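Local coordinates for GH26A (Muricauda sp. MAR_2010_75, PDB 6Q75), which probably hydrolyses beta-mannan or a related beta-linked polysaccharide, as a retaining glycoside hydrolase of family 26, at residues K313-Y316 with K320-T323; H40-K45 with K292-M297; K133-M138 with W182-N187. All blocks are in the same frame, centred on the assembly; numbering follows the deposited sequence.

Contact 1 (K313-Y316 with K320-T323)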
# COMPACT_ATOMS: atom_id res chain seq x y z
N LYS A 313 -0.15 22.89 -4.19
CA LYS A 313 -0.33 23.36 -5.55
C LYS A 313 0.96 23.29 -6.36
O LYS A 313 0.93 23.00 -7.56
CB LYS A 313 -0.88 24.80 -5.51
CG LYS A 313 -2.28 24.90 -4.90
CD LYS A 313 -2.71 26.35 -4.61
CE LYS A 313 -2.36 27.28 -5.74
NZ LYS A 313 -2.57 28.71 -5.37
N GLU A 314 2.11 23.56 -5.73
CA GLU A 314 3.39 23.42 -6.41
C GLU A 314 3.62 21.99 -6.90
O GLU A 314 4.12 21.77 -8.02
CB GLU A 314 4.52 23.85 -5.48
CG GLU A 314 5.91 23.78 -6.07
CD GLU A 314 7.00 23.96 -5.02
OE1 GLU A 314 6.94 23.33 -3.95
OE2 GLU A 314 7.93 24.76 -5.26
N VAL A 315 3.31 21.02 -6.05
CA VAL A 315 3.56 19.61 -6.38
C VAL A 315 2.51 19.11 -7.36
O VAL A 315 2.83 18.47 -8.38
CB VAL A 315 3.60 18.78 -5.10
CG1 VAL A 315 3.64 17.28 -5.41
CG2 VAL A 315 4.79 19.18 -4.22
N TYR A 316 1.23 19.40 -7.10
CA TYR A 316 0.20 19.01 -8.05
C TYR A 316 0.38 19.70 -9.40
O TYR A 316 -0.01 19.15 -10.43
CB TYR A 316 -1.18 19.32 -7.49
CG TYR A 316 -1.76 18.18 -6.67
CD1 TYR A 316 -1.12 17.73 -5.53
CD2 TYR A 316 -2.94 17.57 -7.05
CE1 TYR A 316 -1.65 16.68 -4.76
CE2 TYR A 316 -3.47 16.54 -6.30
CZ TYR A 316 -2.83 16.09 -5.17
OH TYR A 316 -3.41 15.06 -4.48
N LYS A 320 5.68 17.01 -14.16
CA LYS A 320 5.74 15.55 -14.15
C LYS A 320 4.66 14.91 -13.29
O LYS A 320 4.56 13.68 -13.29
CB LYS A 320 7.11 15.06 -13.67
CG LYS A 320 8.31 15.54 -14.45
CD LYS A 320 8.33 14.94 -15.84
CE LYS A 320 9.72 14.97 -16.44
NZ LYS A 320 10.32 16.32 -16.36
N THR A 321 3.85 15.68 -12.57
CA THR A 321 2.83 15.11 -11.70
C THR A 321 1.57 14.87 -12.51
O THR A 321 1.12 15.76 -13.24
CB THR A 321 2.51 16.04 -10.53
OG1 THR A 321 3.68 16.22 -9.73
CG2 THR A 321 1.38 15.42 -9.65
N ILE A 322 0.99 13.68 -12.35
CA ILE A 322 -0.20 13.28 -13.08
C ILE A 322 -1.37 13.24 -12.11
O ILE A 322 -1.32 12.54 -11.09
CB ILE A 322 -0.00 11.90 -13.74
CG1 ILE A 322 1.15 11.98 -14.75
CG2 ILE A 322 -1.33 11.37 -14.34
CD1 ILE A 322 1.64 10.63 -15.23
N THR A 323 -2.42 13.99 -12.42
CA THR A 323 -3.67 13.92 -11.68
C THR A 323 -4.72 13.15 -12.49
O THR A 323 -4.49 12.72 -13.63
CB THR A 323 -4.11 15.33 -11.28
OG1 THR A 323 -4.20 16.15 -12.44
CG2 THR A 323 -3.10 15.94 -10.32
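Val315, in the last turn of helix 309-316, turns its carbonyl oxygen to the side chain of Thr321, the first residue of the short strand 321-322. The hydroxyl is the donor, with 2.8 Å between Thr321 OG1 and Val315 O. It approaches at a C=O...O angle of 154° and lies 25° out of the carbonyl plane. The torsion of Thr321 (chi1 -62°) sets OG1 beside its own backbone N, and this presents the hydroxyl to the helix while the methyl lies close by, with Thr321 CG2 3.6 Å from Val315 O. The valine side chain takes little part in this meeting; it packs instead on Leu281 and on Phe296 of strand 293-299.

Tyr316 CB points away from the strand; the side of its ring nevertheless touches Thr323. CD2 of Tyr316 lies 3.7 Å from CG2 of Thr323, and CE2 of the same ring is 4.1 Å from that methyl, which approaches the ring at a slant. The phenol side chain is also packed against Pro72, Ala48 and helix 59-68. The Tyr316 carbonyl reaches Thr321 more loosely, with Tyr316 O 4.0 Å from Thr321 CB. On Thr323 the two branches serve different neighbours: the methyl is given to the tyrosine, whereas OG1 is hydrogen-bonded to Asp325 and the backbone N to Glu326.

The strand itself pairs in parallel with strand 46-51, the first of the barrel, so the helix end is docked on an extra edge strand. Chemically, one hydroxyl bond gives the carbonyl of the buried Val315 a partner and probably holds the rotation of Thr321, while the methyl-ring contact adds only apolar packing.

Contact 2 (H40-K45 with K292-M297)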
# COMPACT_ATOMS: atom_id res chain seq x y z
N HIS A 40 4.83 1.10 -15.63
CA HIS A 40 6.17 0.92 -16.20
C HIS A 40 6.53 2.00 -17.20
O HIS A 40 7.72 2.25 -17.42
CB HIS A 40 6.29 -0.44 -16.87
CG HIS A 40 6.70 -1.53 -15.93
ND1 HIS A 40 5.80 -2.21 -15.14
CD2 HIS A 40 7.92 -2.04 -15.63
CE1 HIS A 40 6.44 -3.11 -14.41
NE2 HIS A 40 7.73 -3.02 -14.69
N SER A 41 5.54 2.66 -17.80
CA SER A 41 5.80 3.66 -18.82
C SER A 41 5.99 5.07 -18.26
O SER A 41 6.24 6.00 -19.05
CB SER A 41 4.66 3.70 -19.84
OG SER A 41 3.61 4.52 -19.35
N LEU A 42 5.87 5.27 -16.95
CA LEU A 42 5.82 6.63 -16.42
C LEU A 42 7.13 7.38 -16.66
O LEU A 42 7.10 8.58 -16.97
CB LEU A 42 5.49 6.63 -14.93
CG LEU A 42 4.06 6.20 -14.58
CD1 LEU A 42 3.87 5.90 -13.07
CD2 LEU A 42 3.06 7.23 -15.09
N ASP A 43 8.26 6.69 -16.55
CA ASP A 43 9.58 7.20 -16.93
C ASP A 43 9.76 8.67 -16.57
O ASP A 43 9.91 9.55 -17.42
CB ASP A 43 9.83 6.99 -18.43
N GLY A 44 9.73 8.94 -15.26
CA GLY A 44 9.95 10.28 -14.74
C GLY A 44 8.70 10.97 -14.25
O GLY A 44 8.80 11.91 -13.46
N LYS A 45 7.53 10.54 -14.69
CA LYS A 45 6.29 11.14 -14.23
C LYS A 45 5.85 10.45 -12.95
O LYS A 45 6.23 9.31 -12.69
CB LYS A 45 5.20 11.02 -15.29
CG LYS A 45 5.58 11.73 -16.60
CD LYS A 45 4.36 12.21 -17.36
CE LYS A 45 4.78 13.18 -18.47
NZ LYS A 45 4.07 14.49 -18.35
N LYS A 292 12.37 8.03 -10.24
CA LYS A 292 11.77 6.70 -10.36
C LYS A 292 10.52 6.53 -9.49
O LYS A 292 9.81 5.54 -9.67
CB LYS A 292 12.82 5.65 -10.01
CG LYS A 292 13.85 5.41 -11.11
CD LYS A 292 14.92 4.43 -10.66
CE LYS A 292 16.15 4.48 -11.55
NZ LYS A 292 15.95 3.77 -12.81
N TRP A 293 10.24 7.43 -8.55
CA TRP A 293 9.01 7.27 -7.77
C TRP A 293 7.81 7.33 -8.71
O TRP A 293 7.64 8.29 -9.46
CB TRP A 293 8.89 8.35 -6.69
CG TRP A 293 9.97 8.36 -5.65
CD1 TRP A 293 10.82 9.41 -5.37
CD2 TRP A 293 10.27 7.33 -4.69
NE1 TRP A 293 11.63 9.08 -4.31
CE2 TRP A 293 11.32 7.81 -3.88
CE3 TRP A 293 9.76 6.04 -4.45
CZ2 TRP A 293 11.88 7.06 -2.85
CZ3 TRP A 293 10.32 5.30 -3.42
CH2 TRP A 293 11.37 5.81 -2.63
N SER A 294 6.96 6.29 -8.66
CA SER A 294 5.85 6.18 -9.60
C SER A 294 4.58 6.83 -9.10
O SER A 294 3.75 7.22 -9.93
CB SER A 294 5.54 4.71 -9.90
OG SER A 294 6.72 4.04 -10.27
N TRP A 295 4.38 6.89 -7.79
CA TRP A 295 3.27 7.63 -7.22
C TRP A 295 3.67 8.04 -5.82
O TRP A 295 4.67 7.57 -5.27
CB TRP A 295 1.92 6.85 -7.23
CG TRP A 295 1.78 5.75 -6.22
CD1 TRP A 295 1.44 5.87 -4.88
CD2 TRP A 295 1.93 4.34 -6.47
NE1 TRP A 295 1.38 4.60 -4.29
CE2 TRP A 295 1.69 3.66 -5.25
CE3 TRP A 295 2.26 3.58 -7.60
CZ2 TRP A 295 1.76 2.25 -5.13
CZ3 TRP A 295 2.35 2.18 -7.48
CH2 TRP A 295 2.08 1.54 -6.25
N PHE A 296 2.91 8.98 -5.26
CA PHE A 296 2.97 9.28 -3.84
C PHE A 296 1.54 9.21 -3.32
O PHE A 296 0.60 9.43 -4.09
CB PHE A 296 3.59 10.67 -3.57
CG PHE A 296 2.81 11.82 -4.13
CD1 PHE A 296 1.66 12.29 -3.50
CD2 PHE A 296 3.28 12.50 -5.25
CE1 PHE A 296 0.96 13.41 -4.01
CE2 PHE A 296 2.58 13.60 -5.76
CZ PHE A 296 1.43 14.06 -5.14
N MET A 297 1.38 8.91 -2.02
CA MET A 297 0.05 8.89 -1.42
C MET A 297 0.11 9.63 -0.09
O MET A 297 0.69 9.12 0.87
CB MET A 297 -0.45 7.45 -1.21
CG MET A 297 -1.91 7.45 -0.81
SD MET A 297 -2.59 5.86 -0.31
CE MET A 297 -1.60 5.51 1.15
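Lys45 and Ser294 are the residues whose backbones come nearest, 6.8 Å between Lys45 CA and Ser294 CA, where a type I' turn from Leu42 to Lys45 delivers the chain to strand 46-51. This is the closing seam of a (beta/alpha)8 barrel: strand 46-51 is the first of the ring, strand 293-299 the last, and the two run parallel. The turn is closed by Lys45 N to Leu42 O at 3.0 Å. Asp43 leaves the helical conformation with positive phi, and Gly44 follows with phi 106°, a conformation suited to glycine.

At the seam the backbones lie close without a backbone bond from one segment to the other, Lys45 O standing 3.7 Å from Trp293 O. The ladder takes hold just beyond, where Leu47 makes backbone hydrogen bonds with both Ser294 and Phe296. On the other flank Ser294 and Trp295 are bonded to strand 273-278, which places strand 293-299 between the seventh and first strands.

Of the side chains, Leu42 does most of the touching. Its CB already points to the strand, and an extended chi2 of 167° carries CD1 forward to the carbonyl oxygen of Ser294. Ser294 meets it with its CB methylene rather than its hydroxyl, for OG is hydrogen-bonded to Ile273 O in the adjoining strand; the polar end is thereby satisfied away from the leucine. The indole of Trp293 leads off from the turn, with NE1 hydrogen-bonded to Gln290 OE1 and the ring meeting Tyr261 with planes at about 60°. Lys45 contributes mainly backbone, its CB pointing away from the strand. The tightest meeting is apolar against polar, Leu42 CD1 sitting 3.4 Å from Ser294 O, with an apolar contact beside it at 3.8 Å between Leu42 CD1 and Ser294 CB.

Contact 3 (K133-M138 with W182-N187); sequences KEWDDM and WFWWGN
Trp135 and Trp184 meet corner to corner, with 3.7 Å between Trp135 CZ3 and Trp184 CZ3, their side chains crossing at about a right angle. One face of the Trp135 indole carries the methyl of Met138 toward its rim, and Asp136 OD1 lies in plane at its edge. On one face of Trp184 rests Trp185 CE3, again toward the rim, while Trp184 NE1 lies in plane at the edge of the Trp185 ring. The aromatic series runs on through the loop: Phe183 CB sits over the centre of the Trp185 ring, and the Phe183 ring is sandwiched between Trp182 CD1 and Trp185 CH2.

From helix 132-138, Trp135 reaches across with CG anti to the backbone N (chi1 175°). The same CZ3 that touches Trp184 also comes 3.8 Å from Trp185 CA, resting on the backbone of a type I turn from Phe183 to Gly186. One turn further along the helix, Met138 bends at chi3 (79°) and makes a Met-aromatic contact. Its SD lies 4.8 Å from the centroid of the six-membered ring of Trp184, 70° off the ring normal, and Met138 SD is 3.7 Å from Trp184 CZ3. Sulfur and methyl are thus shared between two indoles, SD set obliquely against Trp184 and CE over Trp135.

Each buried indole N-H finds a backbone carbonyl elsewhere: Trp135 NE1 on Asp192 O, Trp184 NE1 on Val111 O and Trp185 NE1 on His176 O. These bonds probably help to hold the ring orientations. Leu197 of helix 194-208 packs against Trp135, Met138 and Trp185. The whole is an aromatic cluster built on the long loop that follows the end of the fourth barrel strand, where clan GH-A enzymes carry their acid/base residue.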
# COMPACT_ATOMS: atom_id res chain seq x y z
N LYS A 133 6.55 -18.25 19.22
CA LYS A 133 5.69 -19.42 19.02
C LYS A 133 4.36 -19.05 18.37
O LYS A 133 3.85 -19.78 17.51
CB LYS A 133 5.45 -20.15 20.34
CG LYS A 133 4.86 -21.53 20.18
CD LYS A 133 3.38 -21.51 20.43
N GLU A 134 3.75 -17.93 18.80
CA GLU A 134 2.50 -17.50 18.19
C GLU A 134 2.70 -17.15 16.72
O GLU A 134 1.84 -17.43 15.89
CB GLU A 134 1.93 -16.29 18.94
CG GLU A 134 1.36 -16.64 20.30
CD GLU A 134 1.22 -15.44 21.21
OE1 GLU A 134 1.63 -14.32 20.84
OE2 GLU A 134 0.68 -15.62 22.33
N TRP A 135 3.83 -16.51 16.41
CA TRP A 135 4.16 -16.22 15.02
C TRP A 135 4.33 -17.52 14.24
O TRP A 135 3.73 -17.71 13.16
CB TRP A 135 5.45 -15.37 14.97
CG TRP A 135 5.94 -15.13 13.57
CD1 TRP A 135 6.83 -15.90 12.88
CD2 TRP A 135 5.57 -14.05 12.71
NE1 TRP A 135 7.02 -15.37 11.62
CE2 TRP A 135 6.26 -14.24 11.49
CE3 TRP A 135 4.72 -12.95 12.85
CZ2 TRP A 135 6.12 -13.36 10.41
CZ3 TRP A 135 4.59 -12.07 11.75
CH2 TRP A 135 5.29 -12.28 10.57
N ASP A 136 5.12 -18.45 14.78
CA ASP A 136 5.36 -19.72 14.11
C ASP A 136 4.05 -20.48 13.89
O ASP A 136 3.84 -21.05 12.81
CB ASP A 136 6.33 -20.58 14.93
CG ASP A 136 7.77 -20.05 14.92
OD1 ASP A 136 8.08 -19.13 14.13
OD2 ASP A 136 8.59 -20.55 15.72
N ASP A 137 3.16 -20.48 14.89
CA ASP A 137 1.90 -21.22 14.77
C ASP A 137 1.01 -20.64 13.68
O ASP A 137 0.35 -21.38 12.94
CB ASP A 137 1.14 -21.23 16.10
CG ASP A 137 1.60 -22.34 17.02
OD1 ASP A 137 2.52 -23.10 16.65
OD2 ASP A 137 1.07 -22.43 18.15
N MET A 138 0.98 -19.32 13.55
CA MET A 138 0.18 -18.70 12.51
C MET A 138 0.66 -19.12 11.13
O MET A 138 -0.12 -19.10 10.18
CB MET A 138 0.29 -17.18 12.66
CG MET A 138 -0.18 -16.36 11.48
SD MET A 138 0.39 -14.63 11.61
CE MET A 138 2.08 -14.83 11.05
N TRP A 182 7.20 -1.55 15.06
CA TRP A 182 5.99 -1.14 15.76
C TRP A 182 4.79 -2.05 15.53
O TRP A 182 3.99 -2.23 16.46
CB TRP A 182 5.62 0.29 15.39
CG TRP A 182 5.80 0.69 13.95
CD1 TRP A 182 4.84 0.66 12.97
CD2 TRP A 182 6.99 1.21 13.34
NE1 TRP A 182 5.37 1.15 11.78
CE2 TRP A 182 6.69 1.47 11.99
CE3 TRP A 182 8.29 1.45 13.80
CZ2 TRP A 182 7.64 1.98 11.08
CZ3 TRP A 182 9.24 1.97 12.92
CH2 TRP A 182 8.91 2.22 11.57
N PHE A 183 4.63 -2.62 14.34
CA PHE A 183 3.49 -3.51 14.09
C PHE A 183 3.82 -4.93 14.52
O PHE A 183 4.98 -5.34 14.54
CB PHE A 183 3.13 -3.49 12.60
CG PHE A 183 2.53 -2.19 12.12
CD1 PHE A 183 1.50 -1.57 12.82
CD2 PHE A 183 2.99 -1.59 10.95
CE1 PHE A 183 0.94 -0.39 12.36
CE2 PHE A 183 2.45 -0.39 10.51
CZ PHE A 183 1.42 0.20 11.20
N TRP A 184 2.77 -5.73 14.81
CA TRP A 184 3.03 -7.09 15.26
C TRP A 184 3.73 -7.92 14.19
O TRP A 184 4.44 -8.87 14.52
CB TRP A 184 1.74 -7.78 15.72
CG TRP A 184 0.68 -8.00 14.66
CD1 TRP A 184 -0.43 -7.25 14.44
CD2 TRP A 184 0.60 -9.11 13.75
NE1 TRP A 184 -1.18 -7.79 13.41
CE2 TRP A 184 -0.57 -8.94 12.98
CE3 TRP A 184 1.42 -10.21 13.50
CZ2 TRP A 184 -0.94 -9.83 11.96
CZ3 TRP A 184 1.05 -11.11 12.49
CH2 TRP A 184 -0.12 -10.90 11.73
N TRP A 185 3.52 -7.60 12.92
CA TRP A 185 4.19 -8.32 11.84
C TRP A 185 5.57 -7.74 11.51
O TRP A 185 6.21 -8.18 10.55
CB TRP A 185 3.31 -8.32 10.59
CG TRP A 185 3.03 -6.94 10.06
CD1 TRP A 185 3.83 -6.20 9.21
CD2 TRP A 185 1.86 -6.16 10.28
NE1 TRP A 185 3.24 -4.99 8.94
CE2 TRP A 185 2.03 -4.94 9.58
CE3 TRP A 185 0.71 -6.35 11.05
CZ2 TRP A 185 1.07 -3.94 9.60
CZ3 TRP A 185 -0.25 -5.36 11.08
CH2 TRP A 185 -0.06 -4.15 10.36
N GLY A 186 6.03 -6.75 12.28
CA GLY A 186 7.26 -6.06 11.98
C GLY A 186 8.49 -6.70 12.58
O GLY A 186 8.42 -7.42 13.58
N ASN A 187 9.63 -6.41 11.94
CA ASN A 187 10.94 -6.89 12.37
C ASN A 187 10.96 -8.40 12.63
O ASN A 187 11.48 -8.87 13.64
CB ASN A 187 11.40 -6.15 13.63
CG ASN A 187 12.86 -6.42 13.95
OD1 ASN A 187 13.66 -6.67 13.06
ND2 ASN A 187 13.20 -6.37 15.23

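In the fold
Contacts 1 and 2 are neighbours on one side of the barrel, their centres 12 Å apart, and they touch directly: Ile322 CD1 is 3.7 Å from Leu42 CD2 and 3.6 Å from Lys45 CB. Strand 46-51 ties them, being flanked by strand 293-299 of contact 2 and strand 321-322 of contact 1. Contact 3 lies across the chain's centre, about 39 Å from contact 1 and 32 Å from contact 2 between centres, and is nested within the long loop that contact 2 closes. Contact 3 reaches the probable catalytic region through Trp182, which is hydrogen-bonded to Glu177; this glutamate follows the fourth strand, consistent with the clan GH-A acid/base position.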